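PDB 6WO6: RavA from Legionella pneumophila str. Paris, which is a Legionella effector that probably acts in host-cell invasion and forms an elongated, mainly helical chain without strands. Local coordinates for residues I134-A139 and I201-L206. The protein carries 2 engineered substitutions. Sequence-based numbering, arbitrary orientation.
Sequences IALRLA and IEFASL
Leu-136 overlaps Phe-203, Ser-205 and Leu-206 with one branched side chain. The contact joins two parts of an elongated, mainly helical fold without strands. One is the middle of helix 131-141. The other is the turn where helix 197-202 ends and a short 3-10 segment begins. Phe-203 is the first residue to leave helical geometry, with phi -119°. It sits opposite Leu-136, and their CA atoms are 6.3 Å apart.

The two parts meet through apolar side chains, with no hydrogen bond between them. CG of Leu-136 is anti to the backbone N (chi1 178°), which carries both methyls over to the 3-10 segment. CD1 of Leu-136 lies 3.7 Å from CG of Leu-206. The two leucines run past each other in opposite directions. CD2 of Leu-136 lies beside Ser-205, 4.0 Å from both its CB and OG. CB of Leu-136 meets the edge of the Phe-203 ring, in the ring plane. Ala-135 approaches the same ring obliquely, with its CB 3.6 Å from CE1 of Phe-203.

Helix 162-181 also borders this buried contact. Val-167 touches Ala-135, and Ala-170 touches both Ala-139 and Phe-203. The O atom of Ala-139 accepts a hydrogen bond from Arg-174 of that helix. Within the turn, N of Leu-206 hydrogen-bonds to O of Phe-203 at 3.0 Å, which links two residues whose side chains touch helix 131-141. One turn beyond Ala-135, CB of Ala-139 lies 4.1 Å from CD1 of Leu-206.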
loop_
_atom_site.group_PDB
_atom_site.type_symbol
_atom_site.label_atom_id
_atom_site.label_comp_id
_atom_site.label_asym_id
_atom_site.label_seq_id
_atom_site.Cartn_x
_atom_site.Cartn_y
_atom_site.Cartn_z
ATOM N N ILE A 134 -4.587 -7.005 -3.932
ATOM C CA ILE A 134 -5.633 -7.105 -2.919
ATOM C C ILE A 134 -5.107 -6.652 -1.562
ATOM O O ILE A 134 -5.817 -5.986 -0.799
ATOM C CB ILE A 134 -6.195 -8.538 -2.859
ATOM C CG1 ILE A 134 -6.839 -8.923 -4.194
ATOM C CG2 ILE A 134 -7.216 -8.660 -1.741
ATOM C CD1 ILE A 134 -7.355 -10.347 -4.233
ATOM N N ALA A 135 -3.858 -7.000 -1.240
ATOM C CA ALA A 135 -3.280 -6.550 0.022
ATOM C C ALA A 135 -3.167 -5.030 0.059
ATOM O O ALA A 135 -3.456 -4.403 1.086
ATOM C CB ALA A 135 -1.917 -7.206 0.239
ATOM N N LEU A 136 -2.768 -4.419 -1.061
ATOM C CA LEU A 136 -2.705 -2.965 -1.137
ATOM C C LEU A 136 -4.084 -2.347 -0.945
ATOM O O LEU A 136 -4.243 -1.372 -0.203
ATOM C CB LEU A 136 -2.110 -2.539 -2.478
ATOM C CG LEU A 136 -2.026 -1.032 -2.727
ATOM C CD1 LEU A 136 -0.785 -0.440 -2.076
ATOM C CD2 LEU A 136 -2.059 -0.723 -4.213
ATOM N N ARG A 137 -5.098 -2.909 -1.609
ATOM C CA ARG A 137 -6.449 -2.369 -1.482
ATOM C C ARG A 137 -6.950 -2.467 -0.045
ATOM O O ARG A 137 -7.545 -1.517 0.486
ATOM C CB ARG A 137 -7.395 -3.104 -2.430
ATOM C CG ARG A 137 -8.761 -2.459 -2.555
ATOM C CD ARG A 137 -8.749 -1.342 -3.586
ATOM N NE ARG A 137 -9.938 -0.500 -3.495
ATOM C CZ ARG A 137 -11.143 -0.852 -3.937
ATOM N NH1 ARG A 137 -11.328 -2.041 -4.498
ATOM N NH2 ARG A 137 -12.165 -0.017 -3.811
ATOM N N LEU A 138 -6.714 -3.611 0.602
ATOM C CA LEU A 138 -7.153 -3.785 1.983
ATOM C C LEU A 138 -6.420 -2.831 2.917
ATOM O O LEU A 138 -7.031 -2.255 3.823
ATOM C CB LEU A 138 -6.953 -5.235 2.425
ATOM C CG LEU A 138 -7.828 -6.291 1.743
ATOM C CD1 LEU A 138 -7.565 -7.670 2.329
ATOM C CD2 LEU A 138 -9.304 -5.926 1.857
ATOM N N ALA A 139 -5.113 -2.646 2.711
ATOM C CA ALA A 139 -4.382 -1.675 3.516
ATOM C C ALA A 139 -4.902 -0.263 3.289
ATOM O O ALA A 139 -4.895 0.558 4.214
ATOM C CB ALA A 139 -2.887 -1.750 3.207
ATOM N N ILE A 201 8.738 -1.302 -1.225
ATOM C CA ILE A 201 8.719 -1.223 -2.683
ATOM C C ILE A 201 7.470 -1.895 -3.245
ATOM O O ILE A 201 6.803 -1.354 -4.135
ATOM C CB ILE A 201 10.008 -1.833 -3.266
ATOM C CG1 ILE A 201 11.216 -0.973 -2.884
ATOM C CG2 ILE A 201 9.902 -1.977 -4.777
ATOM C CD1 ILE A 201 12.540 -1.547 -3.318
ATOM N N GLU A 202 7.131 -3.084 -2.730
ATOM C CA GLU A 202 5.974 -3.820 -3.233
ATOM C C GLU A 202 4.681 -3.035 -3.060
ATOM O O GLU A 202 3.769 -3.156 -3.886
ATOM C CB GLU A 202 5.860 -5.174 -2.528
ATOM C CG GLU A 202 6.470 -6.336 -3.297
ATOM C CD GLU A 202 6.308 -7.665 -2.575
ATOM O OE1 GLU A 202 5.813 -7.661 -1.427
ATOM O OE2 GLU A 202 6.677 -8.711 -3.152
ATOM N N PHE A 203 4.582 -2.230 -2.004
ATOM C CA PHE A 203 3.373 -1.478 -1.691
ATOM C C PHE A 203 3.639 0.022 -1.701
ATOM O O PHE A 203 3.150 0.761 -0.845
ATOM C CB PHE A 203 2.801 -1.910 -0.343
ATOM C CG PHE A 203 2.433 -3.367 -0.277
ATOM C CD1 PHE A 203 1.263 -3.829 -0.862
ATOM C CD2 PHE A 203 3.254 -4.274 0.376
ATOM C CE1 PHE A 203 0.922 -5.174 -0.800
ATOM C CE2 PHE A 203 2.920 -5.616 0.442
ATOM C CZ PHE A 203 1.753 -6.066 -0.147
ATOM N N ALA A 204 4.409 0.489 -2.689
ATOM C CA ALA A 204 4.834 1.886 -2.728
ATOM C C ALA A 204 3.665 2.857 -2.857
ATOM O O ALA A 204 3.789 4.012 -2.428
ATOM C CB ALA A 204 5.815 2.106 -3.879
ATOM N N SER A 205 2.538 2.416 -3.427
ATOM C CA SER A 205 1.377 3.296 -3.541
ATOM C C SER A 205 0.917 3.802 -2.181
ATOM O O SER A 205 0.336 4.889 -2.088
ATOM C CB SER A 205 0.230 2.573 -4.242
ATOM O OG SER A 205 0.658 1.994 -5.459
ATOM N N LEU A 206 1.176 3.036 -1.117
ATOM C CA LEU A 206 0.799 3.457 0.227
ATOM C C LEU A 206 1.490 4.744 0.654
ATOM O O LEU A 206 1.005 5.420 1.569
ATOM C CB LEU A 206 1.111 2.349 1.234
ATOM C CG LEU A 206 0.237 1.103 1.150
ATOM C CD1 LEU A 206 0.580 0.138 2.274
ATOM C CD2 LEU A 206 -1.228 1.497 1.198
#